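Local coordinates for Lmo0135 protein (Listeria monocytogenes EGD-e, PDB 5ISU) that is the substrate-binding protein CtaP of an ABC transporter and probably takes part in peptide uptake, at residues A[25-30]-A[183-188]; A[116-121]-A[139-144]; A[203-208]-A[497-502]; A[231-236]-A[470-475]; A[262-267]-A[421-426]. One frame throughout, in Å; residues are numbered along the deposited sequence.

Interaction 1 (A[25-30]-A[183-188]); sequences TGDPEV and VEYKTG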
# COMPACT_ATOMS: atom_id res chain seq x y z
N THR A 25 5.41 -4.67 14.93
CA THR A 25 6.86 -4.54 15.01
C THR A 25 7.44 -3.25 15.61
O THR A 25 8.56 -3.29 16.15
CB THR A 25 7.49 -4.76 13.62
OG1 THR A 25 7.00 -3.77 12.71
CG2 THR A 25 7.18 -6.17 13.11
N GLY A 26 6.73 -2.13 15.50
CA GLY A 26 7.23 -0.86 16.03
C GLY A 26 6.16 -0.02 16.70
O GLY A 26 5.01 -0.47 16.82
N ASP A 27 6.55 1.17 17.14
CA ASP A 27 5.63 2.11 17.77
C ASP A 27 4.82 2.83 16.72
O ASP A 27 5.34 3.14 15.64
CB ASP A 27 6.34 3.20 18.60
CG ASP A 27 6.94 2.68 19.90
OD1 ASP A 27 8.09 2.17 19.88
OD2 ASP A 27 6.29 2.87 20.96
N PRO A 28 3.56 3.14 17.04
CA PRO A 28 2.80 3.90 16.07
C PRO A 28 3.26 5.36 16.09
O PRO A 28 4.00 5.76 16.98
CB PRO A 28 1.38 3.79 16.59
CG PRO A 28 1.55 3.74 18.08
CD PRO A 28 2.84 3.02 18.32
N GLU A 29 2.86 6.12 15.07
CA GLU A 29 3.16 7.56 15.01
C GLU A 29 1.84 8.25 15.41
O GLU A 29 1.19 7.80 16.34
CB GLU A 29 3.70 7.95 13.63
CG GLU A 29 5.00 7.23 13.27
CD GLU A 29 5.53 7.58 11.88
OE1 GLU A 29 5.26 8.69 11.38
OE2 GLU A 29 6.23 6.73 11.29
N VAL A 30 1.42 9.30 14.71
CA VAL A 30 0.19 9.99 15.09
C VAL A 30 -1.05 9.21 14.60
O VAL A 30 -1.27 9.08 13.39
CB VAL A 30 0.18 11.42 14.52
CG1 VAL A 30 -1.06 12.17 14.97
CG2 VAL A 30 1.44 12.16 14.97
N VAL A 183 -8.04 2.92 24.95
CA VAL A 183 -7.94 2.83 26.39
C VAL A 183 -6.64 3.54 26.80
O VAL A 183 -6.70 4.58 27.45
CB VAL A 183 -8.01 1.37 26.90
CG1 VAL A 183 -7.81 1.31 28.42
CG2 VAL A 183 -9.36 0.76 26.53
N GLU A 184 -5.49 3.00 26.39
CA GLU A 184 -4.20 3.65 26.72
C GLU A 184 -3.04 3.19 25.86
O GLU A 184 -3.10 2.15 25.21
CB GLU A 184 -3.83 3.41 28.20
CG GLU A 184 -3.49 1.96 28.53
CD GLU A 184 -2.96 1.79 29.95
OE1 GLU A 184 -3.57 2.36 30.89
OE2 GLU A 184 -1.95 1.07 30.11
N TYR A 185 -1.95 3.97 25.93
CA TYR A 185 -0.73 3.70 25.16
C TYR A 185 0.56 3.76 25.99
O TYR A 185 0.98 4.84 26.42
CB TYR A 185 -0.65 4.67 23.97
CG TYR A 185 0.69 4.71 23.25
CD1 TYR A 185 1.30 3.53 22.81
CD2 TYR A 185 1.31 5.92 22.93
CE1 TYR A 185 2.51 3.55 22.14
CE2 TYR A 185 2.52 5.96 22.25
CZ TYR A 185 3.12 4.77 21.84
OH TYR A 185 4.33 4.76 21.16
N LYS A 186 1.18 2.60 26.20
CA LYS A 186 2.48 2.52 26.88
C LYS A 186 3.57 2.49 25.81
O LYS A 186 3.70 1.50 25.08
CB LYS A 186 2.63 1.31 27.81
CG LYS A 186 2.44 1.57 29.31
CD LYS A 186 3.04 0.42 30.13
CE LYS A 186 3.30 0.72 31.61
NZ LYS A 186 2.07 0.89 32.44
N THR A 187 4.34 3.58 25.74
CA THR A 187 5.44 3.75 24.77
C THR A 187 6.33 2.53 24.67
O THR A 187 6.80 2.01 25.68
CB THR A 187 6.32 4.96 25.15
OG1 THR A 187 5.51 6.12 25.34
CG2 THR A 187 7.38 5.23 24.07
N GLY A 188 6.55 2.06 23.44
CA GLY A 188 7.40 0.91 23.19
C GLY A 188 6.91 -0.43 23.76
O GLY A 188 7.63 -1.43 23.65
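Asp27 and Tyr185 meet through one carboxylate oxygen and the phenol hydroxyl: Tyr185 OH donates to Asp27 OD2 at 2.7 Å. The hydroxyl arrives on the anti side of that oxygen, 20° out of the carboxylate plane; OD2 lies at the ring edge, near its plane, while the carboxylate as a whole is turned 73° to the ring. The same oxygen uses its syn lone pair for a second donor, Gly188 N at 2.6 Å, which leaves two bonds on OD2 to fix the rotation of the carboxylate. Aspartate suits the place because its short side chain, CG anti to its own carbonyl carbon (chi1 -72°), reaches the hydroxyl and the backbone N-H together. Gly188 has a positive phi, a conformation easiest for glycine, and its N-H is turned to the acid there. Next to the hydroxyl, Pro28 CD lies 3.9 Å from Tyr185 CE1, a rigid apolar ring against an aromatic one; Pro28 also rests on Val40, Thr41 and Ile44 of helix 39-48. This surface contact ties the loop after strand 19-24 to the link of a beta hairpin, strands 180-186 and 190-195, at the edge of a four-stranded mixed sheet.

Interaction 2 (A[116-121]-A[139-144]); sequences FVFDDK and TVAPAF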
# COMPACT_ATOMS: atom_id res chain seq x y z
N PHE A 116 -7.62 16.08 -3.18
CA PHE A 116 -8.80 16.96 -3.15
C PHE A 116 -8.59 18.26 -3.94
O PHE A 116 -9.42 19.17 -3.87
CB PHE A 116 -9.18 17.26 -1.69
CG PHE A 116 -9.52 16.03 -0.89
CD1 PHE A 116 -8.54 15.32 -0.24
CD2 PHE A 116 -10.84 15.59 -0.79
CE1 PHE A 116 -8.84 14.19 0.49
CE2 PHE A 116 -11.16 14.47 -0.06
CZ PHE A 116 -10.16 13.76 0.58
N VAL A 117 -7.49 18.31 -4.70
CA VAL A 117 -7.14 19.48 -5.51
C VAL A 117 -6.90 19.05 -6.98
O VAL A 117 -6.34 17.98 -7.24
CB VAL A 117 -5.88 20.16 -4.95
CG1 VAL A 117 -5.56 21.44 -5.71
CG2 VAL A 117 -6.09 20.49 -3.48
N PHE A 118 -7.33 19.89 -7.92
CA PHE A 118 -7.21 19.62 -9.36
C PHE A 118 -6.88 20.92 -10.05
O PHE A 118 -7.66 21.86 -9.97
CB PHE A 118 -8.53 19.08 -9.89
CG PHE A 118 -9.03 17.92 -9.12
CD1 PHE A 118 -8.51 16.65 -9.36
CD2 PHE A 118 -9.95 18.09 -8.10
CE1 PHE A 118 -8.94 15.56 -8.62
CE2 PHE A 118 -10.38 17.00 -7.35
CZ PHE A 118 -9.88 15.74 -7.61
N ASP A 119 -5.72 20.97 -10.71
CA ASP A 119 -5.23 22.21 -11.35
C ASP A 119 -5.22 23.35 -10.33
O ASP A 119 -5.61 24.48 -10.63
CB ASP A 119 -6.05 22.60 -12.60
CG ASP A 119 -5.73 21.75 -13.81
OD1 ASP A 119 -5.54 20.52 -13.66
OD2 ASP A 119 -5.68 22.32 -14.93
N ASP A 120 -4.79 23.04 -9.11
CA ASP A 120 -4.72 24.02 -8.01
C ASP A 120 -6.10 24.50 -7.50
O ASP A 120 -6.14 25.38 -6.63
CB ASP A 120 -3.85 25.24 -8.41
CG ASP A 120 -2.49 24.83 -8.99
OD1 ASP A 120 -2.09 23.66 -8.83
OD2 ASP A 120 -1.82 25.69 -9.61
N LYS A 121 -7.21 23.95 -8.03
CA LYS A 121 -8.55 24.29 -7.53
C LYS A 121 -9.03 23.19 -6.58
O LYS A 121 -8.95 22.00 -6.92
CB LYS A 121 -9.61 24.48 -8.62
CG LYS A 121 -9.51 25.77 -9.44
CD LYS A 121 -8.81 25.60 -10.77
CE LYS A 121 -9.69 24.83 -11.76
NZ LYS A 121 -9.09 24.77 -13.13
N THR A 139 -13.39 20.21 -12.26
CA THR A 139 -13.28 19.56 -13.57
C THR A 139 -13.46 18.07 -13.35
O THR A 139 -13.50 17.60 -12.20
CB THR A 139 -11.94 19.86 -14.26
OG1 THR A 139 -10.88 19.82 -13.30
CG2 THR A 139 -11.95 21.24 -14.88
N VAL A 140 -13.59 17.31 -14.44
CA VAL A 140 -13.79 15.87 -14.32
C VAL A 140 -12.55 15.20 -13.71
O VAL A 140 -11.43 15.60 -14.01
CB VAL A 140 -14.16 15.25 -15.68
CG1 VAL A 140 -14.32 13.74 -15.56
CG2 VAL A 140 -15.44 15.89 -16.23
N ALA A 141 -12.76 14.22 -12.83
CA ALA A 141 -11.64 13.47 -12.19
C ALA A 141 -12.13 12.10 -11.70
O ALA A 141 -12.52 11.95 -10.53
CB ALA A 141 -11.04 14.27 -11.05
N PRO A 142 -12.15 11.09 -12.59
CA PRO A 142 -12.60 9.74 -12.23
C PRO A 142 -11.94 9.11 -11.00
O PRO A 142 -12.61 8.43 -10.23
CB PRO A 142 -12.27 8.91 -13.49
CG PRO A 142 -11.42 9.81 -14.34
CD PRO A 142 -11.88 11.18 -14.03
N ALA A 143 -10.66 9.40 -10.77
CA ALA A 143 -9.94 8.88 -9.59
C ALA A 143 -10.50 9.38 -8.28
O ALA A 143 -10.16 8.86 -7.23
CB ALA A 143 -8.46 9.25 -9.66
N PHE A 144 -11.35 10.41 -8.32
CA PHE A 144 -11.90 10.93 -7.08
C PHE A 144 -12.85 9.93 -6.41
O PHE A 144 -13.04 9.97 -5.20
CB PHE A 144 -12.57 12.28 -7.29
CG PHE A 144 -13.02 12.92 -6.03
CD1 PHE A 144 -12.09 13.41 -5.12
CD2 PHE A 144 -14.37 13.08 -5.76
CE1 PHE A 144 -12.49 14.03 -3.95
CE2 PHE A 144 -14.79 13.70 -4.59
CZ PHE A 144 -13.84 14.17 -3.68
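Thr139 and Phe118 begin the contact, with Thr139 OG1 4.2 Å from Phe118 CB; a small, partly polar residue fits this outer margin, where the chain is exposed. Next along the segment that takes part is Ala141, whose single methyl points toward the Phe118 ring and approaches it obliquely, CB lying 3.5 Å from Phe118 CE1. Phe118 brings its ring here with CG anti to the carbonyl carbon (chi1 -53°), and the ring also touches Leu137. Phe118 opens a type I' beta turn that ends at Lys121, a tight hairpin joining strand 117-118 to strand 121-129 and closed by backbone bonds in both directions between Phe118 and Lys121. It forms an edge of a five-stranded antiparallel sheet, and the contact lays this edge on the loop that leads into helix 144-148. From Ala141 the chain makes a type I turn to Phe144, with Phe144 N bonded to Ala141 O, and so enters the helix. Phe144 projects its ring with CG anti to the backbone N (chi1 -174°), so that the adjacent CD1 and CE1 of one edge meet Phe118 and Phe116. Its CD1 lies 4.1 Å from Phe118 CZ, at the edge of the Phe118 ring, while Phe116 CD2 lies 3.9 Å from Phe144 CE1. Tyr75 and Phe135 make edge-to-face pairs with Phe144, and Phe116 continues the apolar cluster to Val100, Ile103 and Leu104 of helix 93-104.

Interaction 3 (A[203-208]-A[497-502]); sequences KPKLDK and KLYLTE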
# COMPACT_ATOMS: atom_id res chain seq x y z
N LYS A 203 -22.28 -4.99 17.28
CA LYS A 203 -21.49 -5.04 18.50
C LYS A 203 -20.32 -6.04 18.36
O LYS A 203 -20.54 -7.20 18.07
CB LYS A 203 -22.41 -5.45 19.68
CG LYS A 203 -21.72 -5.52 21.04
CD LYS A 203 -22.64 -6.13 22.08
CE LYS A 203 -21.91 -6.40 23.38
NZ LYS A 203 -22.77 -7.16 24.34
N PRO A 204 -19.06 -5.59 18.57
CA PRO A 204 -17.93 -6.54 18.45
C PRO A 204 -18.01 -7.73 19.42
O PRO A 204 -18.51 -7.59 20.54
CB PRO A 204 -16.73 -5.67 18.78
CG PRO A 204 -17.16 -4.29 18.46
CD PRO A 204 -18.60 -4.23 18.85
N LYS A 205 -17.51 -8.88 18.97
CA LYS A 205 -17.55 -10.12 19.76
C LYS A 205 -16.45 -10.18 20.81
O LYS A 205 -16.70 -10.59 21.94
CB LYS A 205 -17.52 -11.32 18.83
CG LYS A 205 -18.74 -11.36 17.92
CD LYS A 205 -18.59 -12.35 16.78
CE LYS A 205 -19.82 -12.39 15.90
NZ LYS A 205 -21.01 -12.93 16.63
N LEU A 206 -15.23 -9.79 20.44
CA LEU A 206 -14.11 -9.73 21.39
C LEU A 206 -14.23 -8.41 22.17
O LEU A 206 -14.51 -7.35 21.62
CB LEU A 206 -12.76 -9.83 20.68
CG LEU A 206 -12.51 -11.16 19.96
CD1 LEU A 206 -11.36 -11.04 18.97
CD2 LEU A 206 -12.27 -12.30 20.94
N ASP A 207 -14.00 -8.50 23.47
CA ASP A 207 -14.12 -7.37 24.36
C ASP A 207 -12.89 -6.44 24.33
O ASP A 207 -13.04 -5.23 24.28
CB ASP A 207 -14.38 -7.89 25.79
CG ASP A 207 -14.51 -6.78 26.81
OD1 ASP A 207 -15.05 -5.69 26.47
OD2 ASP A 207 -14.09 -6.99 27.98
N LYS A 208 -11.68 -7.00 24.37
CA LYS A 208 -10.44 -6.19 24.39
C LYS A 208 -9.45 -6.58 23.31
O LYS A 208 -9.36 -7.74 22.96
CB LYS A 208 -9.76 -6.30 25.74
CG LYS A 208 -10.62 -5.85 26.88
CD LYS A 208 -9.79 -5.72 28.12
CE LYS A 208 -10.64 -5.36 29.31
NZ LYS A 208 -9.74 -5.12 30.47
N LYS A 497 -15.41 -8.83 13.75
CA LYS A 497 -15.91 -10.13 13.29
C LYS A 497 -15.17 -11.34 13.89
O LYS A 497 -15.67 -12.48 13.81
CB LYS A 497 -15.88 -10.22 11.76
CG LYS A 497 -16.59 -9.07 11.04
CD LYS A 497 -18.00 -8.81 11.56
CE LYS A 497 -18.61 -7.61 10.86
NZ LYS A 497 -19.91 -7.24 11.49
N LEU A 498 -14.00 -11.13 14.49
CA LEU A 498 -13.26 -12.26 15.10
C LEU A 498 -13.93 -12.66 16.40
O LEU A 498 -14.57 -11.83 17.05
CB LEU A 498 -11.79 -11.92 15.35
CG LEU A 498 -10.93 -11.60 14.13
CD1 LEU A 498 -9.51 -11.25 14.56
CD2 LEU A 498 -10.91 -12.76 13.14
N TYR A 499 -13.82 -13.92 16.79
CA TYR A 499 -14.44 -14.38 18.03
C TYR A 499 -13.63 -15.48 18.66
O TYR A 499 -12.98 -16.24 17.96
CB TYR A 499 -15.90 -14.82 17.79
CG TYR A 499 -16.09 -15.91 16.75
CD1 TYR A 499 -15.95 -17.26 17.09
CD2 TYR A 499 -16.45 -15.60 15.44
CE1 TYR A 499 -16.12 -18.26 16.14
CE2 TYR A 499 -16.63 -16.60 14.49
CZ TYR A 499 -16.47 -17.93 14.85
OH TYR A 499 -16.64 -18.92 13.93
N LEU A 500 -13.68 -15.56 19.98
CA LEU A 500 -12.91 -16.57 20.72
C LEU A 500 -13.79 -17.74 21.07
O LEU A 500 -14.84 -17.57 21.69
CB LEU A 500 -12.35 -15.97 22.01
CG LEU A 500 -11.53 -16.89 22.92
CD1 LEU A 500 -10.29 -17.41 22.21
CD2 LEU A 500 -11.13 -16.14 24.18
N THR A 501 -13.36 -18.93 20.67
CA THR A 501 -14.03 -20.19 20.98
C THR A 501 -13.28 -20.84 22.15
O THR A 501 -12.28 -21.53 21.95
CB THR A 501 -13.99 -21.15 19.77
OG1 THR A 501 -14.62 -20.53 18.65
CG2 THR A 501 -14.68 -22.48 20.08
N GLU A 502 -13.74 -20.59 23.38
CA GLU A 502 -13.11 -21.19 24.57
C GLU A 502 -13.86 -22.46 24.98
O GLU A 502 -13.43 -23.19 25.88
CB GLU A 502 -13.04 -20.20 25.74
CG GLU A 502 -14.38 -19.61 26.18
CD GLU A 502 -14.29 -18.78 27.45
OE1 GLU A 502 -14.94 -17.70 27.50
OE2 GLU A 502 -13.57 -19.18 28.39
OXT GLU A 502 -14.91 -22.79 24.43
O HOH W 1 -14.49 -9.25 17.76
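The C-terminal strand 499-500, which pairs antiparallel with strand 478-479 in a two-stranded ribbon, lies with the residues before it against the loop that leads into strand 208-213. Leu206 is the apolar centre. Its CG sits beside the carbonyl of Leu498, and its two methyls divide the work: CD1 is 3.8 Å from Leu498 CB, while CD2 is 3.8 Å from Leu500 CB. The branched leucine suits this place because one side chain spans two residues of the passing chain. Its CG lies anti to the carbonyl carbon (chi1 -64°), which carries the fork across to 497-502. Leu206 and Leu498 both also touch Leu20 of strand 19-24, and Leu206 and Leu500 both touch Tyr478.

Lys205 uses only its aliphatic part here, running alongside Tyr499 in the same direction, with CD 3.8 Å from Tyr499 CB; Lys205 CB rests 3.5 Å from Leu498 O. The methylenes lie against the root of the tyrosine side chain, and the ammonium group continues past the contact. No direct hydrogen bond joins the segments, but a water does: it accepts from Leu206 N at 2.8 Å and donates to Leu498 O at 2.7 Å, satisfying two backbone groups beside the leucines. Close by, Lys497 NZ makes a salt bridge to Asp201, just ahead of 203-208. Leucine packing and one water bridge thus hold the C-terminal strand of the ribbon against the loop before strand 208-213 of the four-stranded mixed sheet.

Interaction 4 (A[231-236]-A[470-475]); sequences LKSIQP and AVLALD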
# COMPACT_ATOMS: atom_id res chain seq x y z
N LEU A 231 -2.14 -13.17 17.32
CA LEU A 231 -2.20 -12.84 15.90
C LEU A 231 -1.05 -11.94 15.49
O LEU A 231 -0.70 -11.01 16.19
CB LEU A 231 -3.53 -12.09 15.59
CG LEU A 231 -3.64 -11.36 14.22
CD1 LEU A 231 -3.50 -12.34 13.06
CD2 LEU A 231 -4.93 -10.57 14.10
N LYS A 232 -0.44 -12.25 14.35
CA LYS A 232 0.65 -11.44 13.83
C LYS A 232 0.98 -11.84 12.41
O LYS A 232 0.59 -12.92 11.93
CB LYS A 232 1.93 -11.64 14.66
CG LYS A 232 2.49 -13.06 14.57
CD LYS A 232 3.58 -13.36 15.59
CE LYS A 232 4.83 -12.52 15.38
NZ LYS A 232 5.50 -12.77 14.07
N SER A 233 1.76 -10.99 11.77
CA SER A 233 2.31 -11.24 10.45
C SER A 233 3.55 -12.13 10.60
O SER A 233 4.30 -12.01 11.57
CB SER A 233 2.72 -9.92 9.81
OG SER A 233 1.57 -9.09 9.69
N ILE A 234 3.75 -13.01 9.62
CA ILE A 234 4.85 -13.96 9.59
C ILE A 234 5.65 -13.76 8.31
O ILE A 234 5.09 -13.47 7.26
CB ILE A 234 4.30 -15.41 9.58
CG1 ILE A 234 3.32 -15.65 10.73
CG2 ILE A 234 5.42 -16.44 9.63
CD1 ILE A 234 3.88 -15.35 12.11
N GLN A 235 6.97 -13.89 8.39
CA GLN A 235 7.81 -13.82 7.20
C GLN A 235 7.77 -15.20 6.55
O GLN A 235 7.64 -16.22 7.26
CB GLN A 235 9.23 -13.41 7.57
CG GLN A 235 9.28 -12.08 8.30
CD GLN A 235 8.57 -10.99 7.53
OE1 GLN A 235 7.51 -10.52 7.93
NE2 GLN A 235 9.11 -10.66 6.36
N PRO A 236 7.83 -15.26 5.21
CA PRO A 236 7.78 -16.54 4.51
C PRO A 236 8.71 -17.64 5.06
O PRO A 236 8.28 -18.79 5.21
CB PRO A 236 8.19 -16.16 3.09
CG PRO A 236 7.69 -14.77 2.93
CD PRO A 236 7.76 -14.12 4.28
N ALA A 470 1.11 -11.56 1.62
CA ALA A 470 1.49 -11.39 3.01
C ALA A 470 0.97 -12.65 3.70
O ALA A 470 0.14 -13.38 3.15
CB ALA A 470 0.84 -10.15 3.59
N VAL A 471 1.47 -12.90 4.91
CA VAL A 471 1.09 -14.10 5.69
C VAL A 471 0.80 -13.74 7.14
O VAL A 471 1.56 -12.98 7.76
CB VAL A 471 2.22 -15.15 5.69
CG1 VAL A 471 1.78 -16.43 6.38
CG2 VAL A 471 2.66 -15.47 4.27
N LEU A 472 -0.30 -14.27 7.66
CA LEU A 472 -0.69 -14.10 9.05
C LEU A 472 -0.79 -15.44 9.74
O LEU A 472 -1.13 -16.46 9.12
CB LEU A 472 -2.10 -13.52 9.17
CG LEU A 472 -2.36 -12.14 8.61
CD1 LEU A 472 -3.86 -11.90 8.66
CD2 LEU A 472 -1.57 -11.08 9.38
N ALA A 473 -0.57 -15.41 11.05
CA ALA A 473 -0.75 -16.56 11.89
C ALA A 473 -1.78 -16.12 12.92
O ALA A 473 -1.60 -15.09 13.58
CB ALA A 473 0.55 -16.97 12.55
N LEU A 474 -2.86 -16.88 13.04
CA LEU A 474 -3.96 -16.60 13.97
C LEU A 474 -4.20 -17.81 14.88
O LEU A 474 -4.51 -18.88 14.38
CB LEU A 474 -5.26 -16.30 13.20
CG LEU A 474 -6.51 -16.11 14.07
CD1 LEU A 474 -6.29 -14.93 14.99
CD2 LEU A 474 -7.80 -15.91 13.27
N ASP A 475 -4.11 -17.60 16.19
CA ASP A 475 -4.35 -18.64 17.20
C ASP A 475 -5.65 -19.41 16.82
O ASP A 475 -6.73 -18.79 16.61
CB ASP A 475 -4.39 -17.97 18.59
CG ASP A 475 -4.74 -18.93 19.73
OD1 ASP A 475 -5.26 -20.05 19.51
OD2 ASP A 475 -4.54 -18.50 20.89
O HOH W 2 3.74 -11.57 5.62
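Lys232 and Ala473 form the antiparallel hydrogen-bonded pair at the heart of this contact, with Lys232 N reaching Ala473 O at 3.2 Å and Ala473 N returning to Lys232 O at 2.9 Å. The second bond is the straighter, 167° at the hydrogen. On the face carrying Ala473, the packing is tight: Ile234 CG1 lies 3.6 Å from the alanine CB, and helix 217-225 lies over this face, with Leu224 touching Ala473 and Asn221 touching Ile234. Alanine leaves room for the isoleucine, whose CG1 branch is anti to its carbonyl carbon (chi1 -53°). Lys232 is buried, and its NZ is held by Ser233 O and Asn221.

The face of Leu231 and Leu474, joined by CB to CD1 at 4.0 Å, is the more open. Partly exposed Ser233, small and polar, suits it; its OG lies 3.7 Å from Leu472 CD2, and Met491 touches it too. Water enters at the end of the pairing: Ile234 N bonds Val471 O directly, from 38° above the carbonyl plane, but the return link runs through a water that donates to Ile234 O and accepts from Val471 N at 2.7 Å. Strand 231-233 thus pairs antiparallel with strand 462-475, itself paired with 248-263, in the mixed sheet.

Interaction 5 (A[262-267]-A[421-426]); sequences TFNENQ and YSNYHN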
# COMPACT_ATOMS: atom_id res chain seq x y z
N THR A 262 14.50 -1.53 -10.82
CA THR A 262 14.50 -0.31 -11.63
C THR A 262 15.81 -0.21 -12.37
O THR A 262 16.83 -0.60 -11.83
CB THR A 262 14.48 0.94 -10.75
OG1 THR A 262 15.72 1.03 -10.04
CG2 THR A 262 13.35 0.91 -9.74
N PHE A 263 15.81 0.34 -13.58
CA PHE A 263 17.06 0.56 -14.34
C PHE A 263 17.31 2.06 -14.32
O PHE A 263 16.50 2.82 -14.84
CB PHE A 263 16.96 0.04 -15.77
CG PHE A 263 16.72 -1.45 -15.86
CD1 PHE A 263 17.69 -2.35 -15.45
CD2 PHE A 263 15.55 -1.95 -16.42
CE1 PHE A 263 17.47 -3.72 -15.54
CE2 PHE A 263 15.34 -3.31 -16.52
CZ PHE A 263 16.30 -4.20 -16.08
N ASN A 264 18.42 2.48 -13.70
CA ASN A 264 18.73 3.92 -13.55
C ASN A 264 19.23 4.56 -14.85
O ASN A 264 20.42 4.46 -15.18
CB ASN A 264 19.78 4.13 -12.45
CG ASN A 264 19.91 5.60 -12.03
OD1 ASN A 264 19.35 6.49 -12.65
ND2 ASN A 264 20.64 5.83 -10.95
N GLU A 265 18.34 5.24 -15.55
CA GLU A 265 18.71 5.89 -16.81
C GLU A 265 19.66 7.10 -16.66
O GLU A 265 20.06 7.67 -17.67
CB GLU A 265 17.48 6.25 -17.63
CG GLU A 265 16.68 5.01 -18.00
CD GLU A 265 15.53 5.26 -18.96
OE1 GLU A 265 15.61 6.22 -19.76
OE2 GLU A 265 14.57 4.46 -18.96
N ASN A 266 20.00 7.49 -15.43
CA ASN A 266 21.02 8.55 -15.24
C ASN A 266 22.41 7.99 -15.59
O ASN A 266 23.33 8.76 -15.89
CB ASN A 266 21.00 9.14 -13.82
CG ASN A 266 19.79 10.04 -13.57
OD1 ASN A 266 19.10 10.47 -14.51
ND2 ASN A 266 19.55 10.37 -12.30
N GLN A 267 22.57 6.66 -15.55
CA GLN A 267 23.82 6.03 -15.98
C GLN A 267 23.69 5.94 -17.50
O GLN A 267 22.74 5.35 -17.99
CB GLN A 267 24.04 4.63 -15.37
CG GLN A 267 24.33 4.65 -13.88
CD GLN A 267 25.01 3.37 -13.39
OE1 GLN A 267 25.04 2.36 -14.10
NE2 GLN A 267 25.55 3.40 -12.18
N TYR A 421 12.24 6.26 -9.91
CA TYR A 421 13.57 5.64 -9.64
C TYR A 421 14.41 5.34 -10.87
O TYR A 421 15.65 5.38 -10.82
CB TYR A 421 13.40 4.38 -8.76
CG TYR A 421 12.74 4.67 -7.41
CD1 TYR A 421 13.33 5.55 -6.50
CD2 TYR A 421 11.53 4.07 -7.04
CE1 TYR A 421 12.74 5.84 -5.28
CE2 TYR A 421 10.94 4.35 -5.81
CZ TYR A 421 11.56 5.23 -4.93
OH TYR A 421 11.00 5.52 -3.72
N SER A 422 13.74 5.06 -11.98
CA SER A 422 14.40 4.75 -13.23
C SER A 422 14.88 6.02 -13.97
O SER A 422 15.70 5.93 -14.88
CB SER A 422 13.45 3.95 -14.13
OG SER A 422 12.99 2.76 -13.49
N ASN A 423 14.38 7.19 -13.57
CA ASN A 423 14.73 8.49 -14.19
C ASN A 423 14.39 8.50 -15.70
O ASN A 423 15.10 9.12 -16.51
CB ASN A 423 16.20 8.86 -13.93
CG ASN A 423 16.52 8.99 -12.46
OD1 ASN A 423 15.97 9.84 -11.77
ND2 ASN A 423 17.44 8.16 -11.97
N TYR A 424 13.28 7.84 -16.03
CA TYR A 424 12.76 7.71 -17.39
C TYR A 424 11.98 8.97 -17.80
O TYR A 424 10.99 9.33 -17.17
CB TYR A 424 11.86 6.47 -17.43
CG TYR A 424 11.09 6.20 -18.71
CD1 TYR A 424 11.74 5.76 -19.86
CD2 TYR A 424 9.70 6.27 -18.72
CE1 TYR A 424 11.02 5.46 -21.01
CE2 TYR A 424 8.99 5.97 -19.86
CZ TYR A 424 9.64 5.56 -21.00
OH TYR A 424 8.92 5.26 -22.13
N HIS A 425 12.44 9.62 -18.87
CA HIS A 425 11.81 10.86 -19.34
C HIS A 425 11.18 10.68 -20.72
O HIS A 425 11.88 10.57 -21.73
CB HIS A 425 12.84 11.99 -19.36
CG HIS A 425 13.62 12.10 -18.08
ND1 HIS A 425 13.01 12.33 -16.86
CD2 HIS A 425 14.95 12.02 -17.84
CE1 HIS A 425 13.94 12.37 -15.92
NE2 HIS A 425 15.12 12.20 -16.48
N ASN A 426 9.85 10.67 -20.73
CA ASN A 426 9.07 10.49 -21.96
C ASN A 426 7.82 11.39 -21.94
O ASN A 426 6.79 11.02 -21.36
CB ASN A 426 8.69 9.01 -22.08
CG ASN A 426 7.85 8.71 -23.30
OD1 ASN A 426 7.34 9.62 -23.99
ND2 ASN A 426 7.68 7.43 -23.59
O HOH W 3 17.75 10.49 -17.04
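Asn264 and Asn423 are joined where an Asx turn, at the end of strand 248-263, meets the loop leading to helix 427-438. Among the hydrogen bonds, Asn423 ND2 donates to Asn264 OD1 at 2.6 Å, and Asn266 N donates to the same oxygen at 3.0 Å to close the turn. The two donors come from opposite faces of the Asn264 amide plane. Asparagine suits the site because Asn264 ND2 remains a donor, to the backbone O of Tyr393 and Asn390. The backbone adds Glu265 N to Ser422 O at 2.8 Å.

Stacking follows: the Asn266 and Asn423 amides lie nearly parallel, 14° apart, and Arg388 binds both, its backbone O taking Asn266 ND2 and its NE giving to Asn423 OD1. Asn423 has positive phi (58°), a conformation asparagine tolerates well.

Apolar and edge contacts complete the set. Thr262 CG2 lies 3.6 Å from Tyr421 CB. The Glu265 chain runs beside Tyr424, its carboxylate at the ring edge with planes 72° apart, Glu265 OE2 3.2 Å from Tyr424 CD1; Tyr424 OH bonds Asp459. One water links the two segments, donating to Asn423 O at 3.0 Å and to Asn266 OD1 at 2.9 Å.

In the fold
Interactions 3 and 4 are the nearest pair, their closest atoms about 4 Å apart and their centres 19 Å apart, without touching. Interaction 1 has its nearest atoms about 7 Å from each of them. Interactions 4 and 5 both reach the mixed sheet in which strands 462-475 and 248-263 are neighbours, although their centres stand 36 Å apart. Interaction 2 lies apart from all the others, 39 Å from interaction 4 between centres, on the opposite side of the chain's centre. Along the chain, interaction 5 is nested within interaction 4, and interaction 4 within interaction 3, whose loop reaches the C-terminus; interaction 2 is nested within interaction 1.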